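Local coordinates for protein pumilio homolog 23 (Arabidopsis thaliana, PDB 5WZJ) that binds RNA in a sequence-specific manner through a superhelix of pumilio repeats that recognises 18S rRNA, and probably regulates translation and mRNA stability, at residues Y207-S210 and G211-S214; A364-I367 and A368-Q371; F437-S441 and D442-P446. All coordinates share one frame; numbering follows the deposited sequence.

Contact 1: Y207-S210 and G211-S214; sequences YLLS and GLLS
In the closing turns of helix 202-213, one of the helices that build the pumilio superhelix, Leu209 and Leu213 meet one turn apart on a buried side of the helix. Leu213 CD1 touches Leu209 CG at 4.0 Å, the two branched ends slanting across each other instead of running alongside. The CB of Leu209 starts out away from the following turn, but with CG anti to the backbone N (chi1 180°) its methyl end swings back over the side chain of Leu213. Leu213 CG, for its part, rests 3.3 Å from Leu209 O, covering that carbonyl with hydrocarbon. Next to this pair, Leu208 CD1 and Leu212 CD2 meet more loosely, at 4.2 Å. Beneath the leucines, Leu212 N still makes an ordinary helical bond to Leu208 O at 3.0 Å. The change comes at Leu213 N, which bonds Ser210 O, only three residues back, at 3.2 Å, and keeps just a weak bond to Leu209 O; it sits 73° above the plane of the Ser210 carbonyl, away from its lone pairs. Ser210 suits the exposed side, where its hydroxyl bonds Thr206 O one turn earlier. Leucines suit the rest: Leu208 faces helices 121-137 and 146-160, while Leu209 and Leu213 press on Ala236, Leu233, Ile250 and Ile254. With an alanine here, the branched end of Leu213 is lost, and Leu209 and Ile250 would probably be left facing a gap between the helices. Some 15 Å from the nearest RNA atom, Leu209 and Leu213 form an apolar i/i+4 ridge on one helix, facing helices 227-239 and 244-254, as in the helical repeats of the pumilio superhelix.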
loop_
_atom_site.group_PDB
_atom_site.type_symbol
_atom_site.label_atom_id
_atom_site.label_comp_id
_atom_site.label_asym_id
_atom_site.label_seq_id
_atom_site.Cartn_x
_atom_site.Cartn_y
_atom_site.Cartn_z
ATOM N N TYR A 207 25.873 0.644 -7.824
ATOM C CA TYR A 207 27.095 0.561 -7.034
ATOM C C TYR A 207 26.783 0.424 -5.549
ATOM O O TYR A 207 27.372 -0.416 -4.858
ATOM C CB TYR A 207 27.950 1.804 -7.296
ATOM C CG TYR A 207 29.057 2.071 -6.296
ATOM C CD1 TYR A 207 30.201 1.278 -6.270
ATOM C CD2 TYR A 207 28.983 3.152 -5.408
ATOM C CE1 TYR A 207 31.233 1.531 -5.361
ATOM C CE2 TYR A 207 30.008 3.414 -4.486
ATOM C CZ TYR A 207 31.135 2.596 -4.478
ATOM O OH TYR A 207 32.170 2.839 -3.600
ATOM N N LEU A 208 25.868 1.256 -5.035
ATOM C CA LEU A 208 25.518 1.185 -3.619
ATOM C C LEU A 208 24.923 -0.177 -3.278
ATOM O O LEU A 208 25.368 -0.846 -2.337
ATOM C CB LEU A 208 24.538 2.312 -3.260
ATOM C CG LEU A 208 23.885 2.197 -1.879
ATOM C CD1 LEU A 208 24.952 2.218 -0.755
ATOM C CD2 LEU A 208 22.862 3.331 -1.698
ATOM N N LEU A 209 23.931 -0.614 -4.060
ATOM C CA LEU A 209 23.258 -1.876 -3.774
ATOM C C LEU A 209 24.215 -3.060 -3.880
ATOM O O LEU A 209 24.174 -3.966 -3.043
ATOM C CB LEU A 209 22.051 -2.065 -4.708
ATOM C CG LEU A 209 21.237 -3.360 -4.526
ATOM C CD1 LEU A 209 20.798 -3.516 -3.080
ATOM C CD2 LEU A 209 20.012 -3.424 -5.473
ATOM N N SER A 210 25.106 -3.067 -4.879
ATOM C CA SER A 210 26.074 -4.163 -4.954
ATOM C C SER A 210 26.962 -4.208 -3.712
ATOM O O SER A 210 27.307 -5.295 -3.228
ATOM C CB SER A 210 26.926 -4.052 -6.221
ATOM O OG SER A 210 26.121 -4.342 -7.363
ATOM N N GLY A 211 27.335 -3.045 -3.179
ATOM C CA GLY A 211 28.061 -3.035 -1.916
ATOM C C GLY A 211 27.249 -3.603 -0.764
ATOM O O GLY A 211 27.783 -4.306 0.100
ATOM N N LEU A 212 25.944 -3.316 -0.734
ATOM C CA LEU A 212 25.117 -3.854 0.341
ATOM C C LEU A 212 24.980 -5.360 0.252
ATOM O O LEU A 212 24.649 -6.002 1.254
ATOM C CB LEU A 212 23.715 -3.235 0.322
ATOM C CG LEU A 212 23.655 -1.704 0.416
ATOM C CD1 LEU A 212 22.190 -1.227 0.419
ATOM C CD2 LEU A 212 24.397 -1.191 1.641
ATOM N N LEU A 213 25.223 -5.937 -0.923
ATOM C CA LEU A 213 24.985 -7.352 -1.144
ATOM C C LEU A 213 26.258 -8.177 -1.201
ATOM O O LEU A 213 26.169 -9.395 -1.339
ATOM C CB LEU A 213 24.202 -7.559 -2.445
ATOM C CG LEU A 213 22.801 -6.961 -2.493
ATOM C CD1 LEU A 213 22.190 -7.214 -3.860
ATOM C CD2 LEU A 213 21.928 -7.548 -1.396
ATOM N N SER A 214 27.435 -7.565 -1.125
ATOM C CA SER A 214 28.675 -8.327 -1.296
ATOM C C SER A 214 29.208 -8.785 0.060
ATOM O O SER A 214 30.288 -8.412 0.505
ATOM C CB SER A 214 29.715 -7.501 -2.036
ATOM O OG SER A 214 30.005 -6.382 -1.258
#

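Contact 2: A364-I367 and A368-Q371; sequences ASLI and AVSQ
Ser370 folds its hydroxyl back onto the helix, OG donating to Ile367 O at 2.9 Å. Its chi1 of 90° sets OG between the backbone N and the carbonyl carbon, and from there it reaches the carbonyl three residues earlier, so that a small polar residue is accommodated in a buried place with its hydroxyl satisfied by the backbone. The same carbonyl oxygen also takes a weak bond from Gln371 N at 3.4 Å. Val369 lies close too: its chi1 of 82° brings CG1 to 3.3 Å from Leu366 O, and the same methyl brushes Leu366 CD1 at 4.3 Å. On another side Ala368 CB, too small to reach further, sits 3.4 Å from Ala364 O. These residues belong to helix 360-373 of the NOP9-like PUF repeat domain, and a regular alpha-helical ladder carries them, with Ala368 N, Val369 N and Ser370 N each bonding the carbonyl four residues back.

Further out, Met340 of helix 337-347 covers Leu366, Val369 and Ser370, while Ile331 of helix 323-332 packs on Val369 and on Ser365, whose OG bonds Gly361 O. Ala364 and Ile367 face Ile432 of helix 427-436, and Gln371 stretches its chain so that NE2 bonds Gly435 O at the end of the same helix.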
loop_
_atom_site.group_PDB
_atom_site.type_symbol
_atom_site.label_atom_id
_atom_site.label_comp_id
_atom_site.label_asym_id
_atom_site.label_seq_id
_atom_site.Cartn_x
_atom_site.Cartn_y
_atom_site.Cartn_z
ATOM N N ALA A 364 -9.098 -14.082 -0.768
ATOM C CA ALA A 364 -9.290 -12.931 -1.649
ATOM C C ALA A 364 -8.276 -12.919 -2.787
ATOM O O ALA A 364 -8.620 -12.620 -3.934
ATOM C CB ALA A 364 -9.179 -11.632 -0.839
ATOM N N SER A 365 -7.012 -13.221 -2.488
ATOM C CA SER A 365 -6.002 -13.189 -3.539
ATOM C C SER A 365 -6.275 -14.248 -4.595
ATOM O O SER A 365 -6.120 -13.989 -5.792
ATOM C CB SER A 365 -4.602 -13.376 -2.940
ATOM O OG SER A 365 -4.294 -12.324 -2.039
ATOM N N LEU A 366 -6.650 -15.458 -4.175
ATOM C CA LEU A 366 -6.872 -16.524 -5.148
ATOM C C LEU A 366 -8.066 -16.210 -6.039
ATOM O O LEU A 366 -8.002 -16.376 -7.266
ATOM C CB LEU A 366 -7.063 -17.861 -4.430
ATOM C CG LEU A 366 -7.029 -19.091 -5.329
ATOM C CD1 LEU A 366 -5.682 -19.203 -6.042
ATOM C CD2 LEU A 366 -7.334 -20.372 -4.539
ATOM N N ILE A 367 -9.148 -15.721 -5.445
ATOM C CA ILE A 367 -10.321 -15.349 -6.229
ATOM C C ILE A 367 -9.974 -14.245 -7.223
ATOM O O ILE A 367 -10.367 -14.300 -8.395
ATOM C CB ILE A 367 -11.469 -14.932 -5.293
ATOM C CG1 ILE A 367 -11.924 -16.141 -4.460
ATOM C CG2 ILE A 367 -12.619 -14.350 -6.098
ATOM C CD1 ILE A 367 -12.921 -15.798 -3.387
ATOM N N ALA A 368 -9.210 -13.243 -6.783
ATOM C CA ALA A 368 -8.897 -12.120 -7.663
ATOM C C ALA A 368 -8.033 -12.551 -8.841
ATOM O O ALA A 368 -8.215 -12.064 -9.964
ATOM C CB ALA A 368 -8.198 -11.012 -6.872
ATOM N N VAL A 369 -7.080 -13.457 -8.610
ATOM C CA VAL A 369 -6.194 -13.853 -9.695
ATOM C C VAL A 369 -6.873 -14.820 -10.659
ATOM O O VAL A 369 -6.473 -14.891 -11.824
ATOM C CB VAL A 369 -4.883 -14.446 -9.149
ATOM C CG1 VAL A 369 -5.061 -15.914 -8.783
ATOM C CG2 VAL A 369 -3.765 -14.270 -10.166
ATOM N N SER A 370 -7.887 -15.578 -10.215
ATOM C CA SER A 370 -8.671 -16.356 -11.173
ATOM C C SER A 370 -9.281 -15.438 -12.221
ATOM O O SER A 370 -9.276 -15.745 -13.422
ATOM C CB SER A 370 -9.767 -17.151 -10.457
ATOM O OG SER A 370 -10.959 -16.400 -10.356
ATOM N N GLN A 371 -9.767 -14.282 -11.779
ATOM C CA GLN A 371 -10.343 -13.295 -12.678
ATOM C C GLN A 371 -9.312 -12.786 -13.675
ATOM O O GLN A 371 -9.606 -12.644 -14.867
ATOM C CB GLN A 371 -10.906 -12.159 -11.839
ATOM C CG GLN A 371 -11.833 -11.226 -12.519
ATOM C CD GLN A 371 -12.386 -10.244 -11.519
ATOM O OE1 GLN A 371 -12.004 -9.074 -11.506
ATOM N NE2 GLN A 371 -13.263 -10.725 -10.643
#

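Contact 3: F437-S441 and D442-P446; sequences FKFSS and DHIQP
Ile444 turns its side chain back into the loop before it, touching both Phe437 and Phe439: its CD1 lies 3.9 Å from Phe437 CD1, and its CG2 3.7 Å from Phe439 CB. With CG1 between the backbone N and the carbonyl carbon (chi1 58°), its two branches part, one for each phenylalanine. This is the tight, apolar half, and a beta-branched residue suits it by offering a branch to each aromatic; Ile444 stands just before helix 445-453. The solvent-facing half is polar and held by hydrogen bonds. Ser440 makes an ST turn, its OG accepting from Asp442 N at 3.2 Å, while Ser440 O takes His443 N at 2.9 Å in a 3-10 turn. Ser441 O is gripped twice, by Ile444 N and by Gln445 NE2 (2.9 Å), from opposite faces of the carbonyl plane; the glutamine's amide points its N-H almost straight at the oxygen (172°). Asp442 and Gln445 are exposed, though the glutamine bends back to the loop. The loop joins helix 427-436 to helix 445-453, with Phe437 laid against Tyr447, Ile448 and Leu451 of the latter, and Phe439 touching both helix 360-373 and helix 377-388.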
loop_
_atom_site.group_PDB
_atom_site.type_symbol
_atom_site.label_atom_id
_atom_site.label_comp_id
_atom_site.label_asym_id
_atom_site.label_seq_id
_atom_site.Cartn_x
_atom_site.Cartn_y
_atom_site.Cartn_z
ATOM N N PHE A 437 -18.054 -9.166 -7.641
ATOM C CA PHE A 437 -18.976 -8.523 -8.566
ATOM C C PHE A 437 -18.299 -8.033 -9.837
ATOM O O PHE A 437 -18.970 -7.452 -10.697
ATOM C CB PHE A 437 -19.741 -7.397 -7.854
ATOM C CG PHE A 437 -20.821 -7.930 -6.944
ATOM C CD1 PHE A 437 -21.869 -8.673 -7.480
ATOM C CD2 PHE A 437 -20.751 -7.767 -5.565
ATOM C CE1 PHE A 437 -22.854 -9.224 -6.659
ATOM C CE2 PHE A 437 -21.737 -8.309 -4.728
ATOM C CZ PHE A 437 -22.786 -9.041 -5.278
ATOM N N LYS A 438 -17.009 -8.305 -10.008
ATOM C CA LYS A 438 -16.365 -8.079 -11.291
ATOM C C LYS A 438 -16.385 -9.312 -12.188
ATOM O O LYS A 438 -16.104 -9.185 -13.384
ATOM C CB LYS A 438 -14.931 -7.580 -11.069
ATOM C CG LYS A 438 -14.897 -6.124 -10.586
ATOM C CD LYS A 438 -13.515 -5.704 -10.118
ATOM C CE LYS A 438 -12.503 -5.788 -11.242
ATOM N NZ LYS A 438 -11.105 -5.711 -10.722
ATOM N N PHE A 439 -16.727 -10.491 -11.660
ATOM C CA PHE A 439 -16.921 -11.659 -12.516
ATOM C C PHE A 439 -18.137 -11.469 -13.428
ATOM O O PHE A 439 -19.059 -10.699 -13.135
ATOM C CB PHE A 439 -17.121 -12.933 -11.685
ATOM C CG PHE A 439 -15.870 -13.440 -10.998
ATOM C CD1 PHE A 439 -14.935 -14.201 -11.689
ATOM C CD2 PHE A 439 -15.647 -13.176 -9.655
ATOM C CE1 PHE A 439 -13.793 -14.681 -11.055
ATOM C CE2 PHE A 439 -14.507 -13.656 -9.012
ATOM C CZ PHE A 439 -13.582 -14.411 -9.712
ATOM N N SER A 440 -18.125 -12.189 -14.547
ATOM C CA SER A 440 -19.327 -12.390 -15.347
ATOM C C SER A 440 -20.462 -12.893 -14.459
ATOM O O SER A 440 -20.246 -13.708 -13.559
ATOM C CB SER A 440 -19.042 -13.398 -16.468
ATOM O OG SER A 440 -20.223 -14.094 -16.863
ATOM N N SER A 441 -21.682 -12.411 -14.716
ATOM C CA SER A 441 -22.811 -12.812 -13.871
ATOM C C SER A 441 -23.072 -14.312 -13.926
ATOM O O SER A 441 -23.653 -14.855 -12.977
ATOM C CB SER A 441 -24.082 -12.040 -14.253
ATOM O OG SER A 441 -24.563 -12.435 -15.523
ATOM N N ASP A 442 -22.637 -14.995 -15.000
ATOM C CA ASP A 442 -22.723 -16.460 -15.067
ATOM C C ASP A 442 -22.064 -17.139 -13.872
ATOM O O ASP A 442 -22.448 -18.255 -13.501
ATOM C CB ASP A 442 -22.043 -17.005 -16.330
ATOM C CG ASP A 442 -22.661 -16.497 -17.612
ATOM O OD1 ASP A 442 -23.823 -16.034 -17.601
ATOM O OD2 ASP A 442 -21.970 -16.578 -18.650
ATOM N N HIS A 443 -21.043 -16.516 -13.287
ATOM C CA HIS A 443 -20.267 -17.192 -12.256
ATOM C C HIS A 443 -20.736 -16.881 -10.849
ATOM O O HIS A 443 -20.259 -17.520 -9.904
ATOM C CB HIS A 443 -18.781 -16.819 -12.371
ATOM C CG HIS A 443 -18.170 -17.198 -13.684
ATOM N ND1 HIS A 443 -18.442 -18.395 -14.307
ATOM C CD2 HIS A 443 -17.317 -16.532 -14.499
ATOM C CE1 HIS A 443 -17.772 -18.458 -15.444
ATOM N NE2 HIS A 443 -17.082 -17.340 -15.584
ATOM N N ILE A 444 -21.635 -15.914 -10.681
ATOM C CA ILE A 444 -21.888 -15.371 -9.354
ATOM C C ILE A 444 -23.381 -15.234 -9.091
ATOM O O ILE A 444 -23.797 -14.379 -8.301
ATOM C CB ILE A 444 -21.181 -14.009 -9.184
ATOM C CG1 ILE A 444 -21.671 -13.038 -10.254
ATOM C CG2 ILE A 444 -19.653 -14.194 -9.279
ATOM C CD1 ILE A 444 -21.270 -11.586 -10.027
ATOM N N GLN A 445 -24.201 -16.075 -9.729
ATOM C CA GLN A 445 -25.639 -16.015 -9.468
ATOM C C GLN A 445 -25.994 -16.116 -7.981
ATOM O O GLN A 445 -26.859 -15.345 -7.532
ATOM C CB GLN A 445 -26.361 -17.092 -10.299
ATOM C CG GLN A 445 -26.382 -16.740 -11.795
ATOM C CD GLN A 445 -27.178 -15.471 -12.073
ATOM O OE1 GLN A 445 -28.386 -15.438 -11.840
ATOM N NE2 GLN A 445 -26.507 -14.414 -12.556
ATOM N N PRO A 446 -25.384 -16.988 -7.173
ATOM C CA PRO A 446 -25.720 -16.988 -5.738
ATOM C C PRO A 446 -25.456 -15.651 -5.058
ATOM O O PRO A 446 -26.198 -15.278 -4.138
ATOM C CB PRO A 446 -24.817 -18.089 -5.162
ATOM C CG PRO A 446 -24.429 -18.941 -6.328
ATOM C CD PRO A 446 -24.393 -18.032 -7.508
#

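In the fold
Contacts 1 and 2 are buried stretches within single helices, whereas contact 3 is a partly buried loop with one polar, exposed side. Contact 1 relies mainly on leucine against leucine; contact 2 mixes smaller residues with a serine bonded to the backbone; contact 3 combines an aromatic and isoleucine cluster with side-chain hydrogen bonds to the backbone from Ser440 OG and Gln445 NE2. Contacts 2 and 3 meet directly, Phe439 CZ lying 3.4 Å from Ser370 OG and Gln371 OE1 3.3 Å from Lys438 CB, so the loop packs on helix 360-373. Contact 1 stands apart, its centre 49 Å from that of contact 3 across the chain's centre, and contact 2 lies nearest the RNA, about 6 Å away.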